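Local coordinates for protein beta-glucanase (Podospora anserina, PDB 4LE4) that probably hydrolyses beta-glucans as a glycoside hydrolase of family 131 and binds the cellulose fragment cellotriose, at residues Tyr33-Gly36 and Ala42-Asn45; Ala70-Asn73 and Arg78-Glu81. All blocks are in the same frame, centred on the assembly; numbering follows the deposited sequence.

Contact 1: Tyr33-Gly36 and Ala42-Asn45; sequences YIHG and AYVN
His35 and Tyr43 mark the closest backbone approach, with CA atoms 7.7 Å apart and no hydrogen bond between the segments, so the contact is made by one side chain, that of Tyr43, reaching the CB of His35 and the main chain of Gly36. CD2 of Tyr43 lies 3.9 Å from CB of His35, while CE2 of Tyr43 comes within 3.6 Å of the Gly36 N, the ring meeting both obliquely. The phenol end goes furthest: OH of Tyr43 stands 3.2 Å from CA of Gly36, and a beta carbon on that glycine would collide with the oxygen. The hydroxyl is hydrogen-bonded elsewhere, to Thr69 OG1 and to the Ser38 backbone N, and Ala42 CB sits over the centre of one ring face.

The imidazole of His35 turns away from the tyrosine. With CG placed between the backbone N and the carbonyl carbon (chi1 56°), ND1 of His35 reaches Gly36 O at 2.8 Å in a bond of 162° at the hydrogen. The acceptor lies nearly in the imidazole plane and offers a lone pair, which fixes the ring's rotation; Tyr32 stacks on this ring as well. Just before it, Ile34 centres an inverse gamma turn. Strands 30-34 and 44-47 belong to different antiparallel sheets, so this is a loop crossing between the two layers of a concanavalin-type beta-sandwich, closed by a buried tyrosine.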
loop_
_atom_site.group_PDB
_atom_site.type_symbol
_atom_site.label_atom_id
_atom_site.label_comp_id
_atom_site.label_asym_id
_atom_site.label_seq_id
_atom_site.Cartn_x
_atom_site.Cartn_y
_atom_site.Cartn_z
ATOM N N TYR A 33 14.570 2.094 -2.878
ATOM C CA TYR A 33 15.329 3.270 -3.278
ATOM C C TYR A 33 14.563 4.578 -3.132
ATOM O O TYR A 33 15.193 5.626 -3.051
ATOM C CB TYR A 33 15.883 3.135 -4.704
ATOM C CG TYR A 33 14.830 3.093 -5.796
ATOM C CD1 TYR A 33 14.260 1.885 -6.186
ATOM C CD2 TYR A 33 14.445 4.252 -6.466
ATOM C CE1 TYR A 33 13.347 1.813 -7.219
ATOM C CE2 TYR A 33 13.523 4.204 -7.502
ATOM C CZ TYR A 33 12.974 2.978 -7.878
ATOM O OH TYR A 33 12.026 2.913 -8.879
ATOM N N ILE A 34 13.226 4.518 -3.057
ATOM C CA ILE A 34 12.411 5.734 -2.898
ATOM C C ILE A 34 12.247 5.991 -1.400
ATOM O O ILE A 34 11.299 5.534 -0.755
ATOM C CB ILE A 34 11.041 5.575 -3.590
ATOM C CG1 ILE A 34 11.300 5.248 -5.073
ATOM C CG2 ILE A 34 10.176 6.867 -3.445
ATOM C CD1 ILE A 34 10.040 5.023 -5.907
ATOM N N HIS A 35 13.219 6.710 -0.860
ATOM C CA HIS A 35 13.243 7.028 0.562
ATOM C C HIS A 35 14.167 8.225 0.736
ATOM O O HIS A 35 14.891 8.601 -0.192
ATOM C CB HIS A 35 13.782 5.825 1.375
ATOM C CG HIS A 35 15.137 5.343 0.940
ATOM N ND1 HIS A 35 16.304 6.024 1.226
ATOM C CD2 HIS A 35 15.510 4.245 0.235
ATOM C CE1 HIS A 35 17.334 5.369 0.721
ATOM N NE2 HIS A 35 16.879 4.284 0.113
ATOM N N GLY A 36 14.153 8.789 1.931
ATOM C CA GLY A 36 14.984 9.942 2.221
ATOM C C GLY A 36 16.426 9.605 2.541
ATOM O O GLY A 36 16.885 8.486 2.318
ATOM N N ALA A 42 14.840 4.211 9.942
ATOM C CA ALA A 42 14.094 5.443 10.178
ATOM C C ALA A 42 12.736 5.381 9.457
ATOM O O ALA A 42 11.788 6.070 9.849
ATOM C CB ALA A 42 14.859 6.642 9.632
ATOM N N TYR A 43 12.666 4.560 8.402
ATOM C CA TYR A 43 11.467 4.484 7.562
ATOM C C TYR A 43 10.662 3.183 7.519
ATOM O O TYR A 43 9.454 3.206 7.286
ATOM C CB TYR A 43 11.869 4.830 6.117
ATOM C CG TYR A 43 12.699 6.053 5.976
ATOM C CD1 TYR A 43 12.255 7.273 6.453
ATOM C CD2 TYR A 43 13.929 6.001 5.290
ATOM C CE1 TYR A 43 13.009 8.420 6.248
ATOM C CE2 TYR A 43 14.680 7.139 5.093
ATOM C CZ TYR A 43 14.211 8.340 5.570
ATOM O OH TYR A 43 14.956 9.468 5.354
ATOM N N VAL A 44 11.317 2.052 7.743
ATOM C CA VAL A 44 10.618 0.794 7.663
ATOM C C VAL A 44 11.079 -0.095 8.828
ATOM O O VAL A 44 12.267 -0.256 9.027
ATOM C CB VAL A 44 10.955 0.075 6.342
ATOM C CG1 VAL A 44 10.048 -1.165 6.192
ATOM C CG2 VAL A 44 10.746 1.021 5.145
ATOM N N ASN A 45 10.136 -0.638 9.576
ATOM C CA ASN A 45 10.472 -1.532 10.688
ATOM C C ASN A 45 9.463 -2.651 10.698
ATOM O O ASN A 45 8.272 -2.410 10.517
ATOM C CB ASN A 45 10.444 -0.781 12.024
ATOM C CG ASN A 45 11.562 0.230 12.144
ATOM O OD1 ASN A 45 11.385 1.424 11.862
ATOM N ND2 ASN A 45 12.730 -0.240 12.539
#

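Contact 2: Ala70-Asn73 and Arg78-Glu81; sequences AYWN and RRTE
Ala70 and Arg79 are joined by the sole hydrogen bond between the segments: Arg79 N donates to Ala70 O at 2.8 Å, with 154° at the hydrogen and the donor tilted from the carbonyl plane. The same oxygen receives a CA-H...O contact from Arg78 CA at 3.0 Å, so two neighbouring backbone groups converge on it.

Among van der Waals contacts, the methylene CG of Arg78 lies obliquely against the Tyr71 ring, 3.6 Å from Tyr71 CZ. The polar ends go elsewhere: Tyr71 OH bonds to Asp219, and the Arg78 guanidinium forms a salt bridge with Glu211.

The charged contact is at Arg79, whose NH1 approaches the edge of the Trp72 indole, 3.8 Å from Trp72 CE3; the two planes stand 88° apart, which rules out a parallel stack. A bend at chi3 (78°) swings this guanidinium toward Glu81, gripped side-on: NE of Arg79 meets OE2 of Glu81 at 2.6 Å, a nearly straight salt bridge, and NH2 of Arg79 meets OE1 of Glu81 at 2.9 Å. NH1 also bonds to Gln75 in the intervening loop, and Glu81 OE1 to His206. A leucine in place of Arg79 would probably cost the buried Glu81 carboxylate this two-nitrogen grip, leaving it His206, and strip the indole edge of its neighbour.

Thr80 instead packs on Ile64 and Leu66 of the other sheet, as expected of a strand whose one face lines the interior of a beta-sandwich.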
loop_
_atom_site.group_PDB
_atom_site.type_symbol
_atom_site.label_atom_id
_atom_site.label_comp_id
_atom_site.label_asym_id
_atom_site.label_seq_id
_atom_site.Cartn_x
_atom_site.Cartn_y
_atom_site.Cartn_z
ATOM N N ALA A 70 12.153 12.310 5.139
ATOM C CA ALA A 70 11.561 11.451 4.119
ATOM C C ALA A 70 11.309 12.123 2.769
ATOM O O ALA A 70 10.190 12.100 2.270
ATOM C CB ALA A 70 10.279 10.836 4.651
ATOM N N TYR A 71 12.370 12.674 2.182
ATOM C CA TYR A 71 12.275 13.342 0.889
ATOM C C TYR A 71 13.229 12.655 -0.067
ATOM O O TYR A 71 14.411 12.492 0.248
ATOM C CB TYR A 71 12.641 14.825 1.031
ATOM C CG TYR A 71 11.591 15.619 1.756
ATOM C CD1 TYR A 71 10.519 16.188 1.060
ATOM C CD2 TYR A 71 11.632 15.758 3.141
ATOM C CE1 TYR A 71 9.527 16.870 1.710
ATOM C CE2 TYR A 71 10.624 16.428 3.808
ATOM C CZ TYR A 71 9.575 16.984 3.081
ATOM O OH TYR A 71 8.555 17.620 3.736
ATOM N N TRP A 72 12.723 12.250 -1.233
ATOM C CA TRP A 72 13.531 11.549 -2.220
ATOM C C TRP A 72 13.830 12.399 -3.457
ATOM O O TRP A 72 12.960 13.091 -3.971
ATOM C CB TRP A 72 12.806 10.273 -2.685
ATOM C CG TRP A 72 13.528 9.476 -3.750
ATOM C CD1 TRP A 72 14.753 8.856 -3.633
ATOM C CD2 TRP A 72 13.070 9.208 -5.084
ATOM N NE1 TRP A 72 15.075 8.222 -4.822
ATOM C CE2 TRP A 72 14.059 8.430 -5.721
ATOM C CE3 TRP A 72 11.914 9.564 -5.807
ATOM C CZ2 TRP A 72 13.929 7.997 -7.054
ATOM C CZ3 TRP A 72 11.785 9.133 -7.125
ATOM C CH2 TRP A 72 12.786 8.358 -7.732
ATOM N N ASN A 73 15.073 12.334 -3.922
ATOM C CA ASN A 73 15.471 13.010 -5.156
ATOM C C ASN A 73 15.135 14.501 -5.200
ATOM O O ASN A 73 14.672 14.995 -6.220
ATOM C CB ASN A 73 14.779 12.295 -6.318
ATOM C CG ASN A 73 15.437 12.551 -7.658
ATOM O OD1 ASN A 73 14.889 12.203 -8.697
ATOM N ND2 ASN A 73 16.610 13.151 -7.643
ATOM N N ARG A 78 6.743 14.125 0.679
ATOM C CA ARG A 78 7.433 13.119 1.528
ATOM C C ARG A 78 7.058 11.734 0.987
ATOM O O ARG A 78 5.903 11.494 0.637
ATOM C CB ARG A 78 6.963 13.151 2.982
ATOM C CG ARG A 78 7.007 14.492 3.637
ATOM C CD ARG A 78 5.967 14.523 4.789
ATOM N NE ARG A 78 6.689 14.136 5.955
ATOM C CZ ARG A 78 6.235 13.979 7.188
ATOM N NH1 ARG A 78 4.951 14.148 7.544
ATOM N NH2 ARG A 78 7.148 13.705 8.102
ATOM N N ARG A 79 8.021 10.818 0.948
ATOM C CA ARG A 79 7.763 9.469 0.427
ATOM C C ARG A 79 8.618 8.395 1.080
ATOM O O ARG A 79 9.776 8.611 1.339
ATOM C CB ARG A 79 8.088 9.394 -1.082
ATOM C CG ARG A 79 7.396 10.429 -1.955
ATOM C CD ARG A 79 7.983 10.427 -3.347
ATOM N NE ARG A 79 7.472 9.308 -4.118
ATOM C CZ ARG A 79 7.587 9.211 -5.441
ATOM N NH1 ARG A 79 8.202 10.173 -6.128
ATOM N NH2 ARG A 79 7.089 8.155 -6.064
ATOM N N THR A 80 8.019 7.227 1.282
ATOM C CA THR A 80 8.718 6.035 1.761
ATOM C C THR A 80 7.940 4.962 1.001
ATOM O O THR A 80 6.770 4.681 1.318
ATOM C CB THR A 80 8.583 5.773 3.272
ATOM O OG1 THR A 80 9.235 6.813 4.011
ATOM C CG2 THR A 80 9.244 4.453 3.612
ATOM N N GLU A 81 8.578 4.397 -0.010
ATOM C CA GLU A 81 7.894 3.409 -0.852
ATOM C C GLU A 81 8.796 2.237 -1.213
ATOM O O GLU A 81 9.996 2.411 -1.368
ATOM C CB GLU A 81 7.422 4.109 -2.158
ATOM C CG GLU A 81 6.439 5.245 -1.910
ATOM C CD GLU A 81 6.495 6.333 -2.988
ATOM O OE1 GLU A 81 6.822 6.003 -4.165
ATOM O OE2 GLU A 81 6.217 7.510 -2.659
#

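Contact 1 closes before contact 2 opens, and their centres are about 7 Å apart on the same side of the chain's centre. They share a sheet, since strands 30-34 and 78-84 are antiparallel neighbours in it; Ile34 O and Glu81 N, 3.0 Å apart, probably form one of the bonds between them. The other half of contact 1 leads into strand 44-47, which pairs with 61-66 in the second sheet, and Tyr43 CB packs 3.6 Å from Thr80 CG2 between the layers. The chain thus passes from one sheet to the other and back, and the two contacts together tie both crossings to strand 78-84 within the catalytic domain.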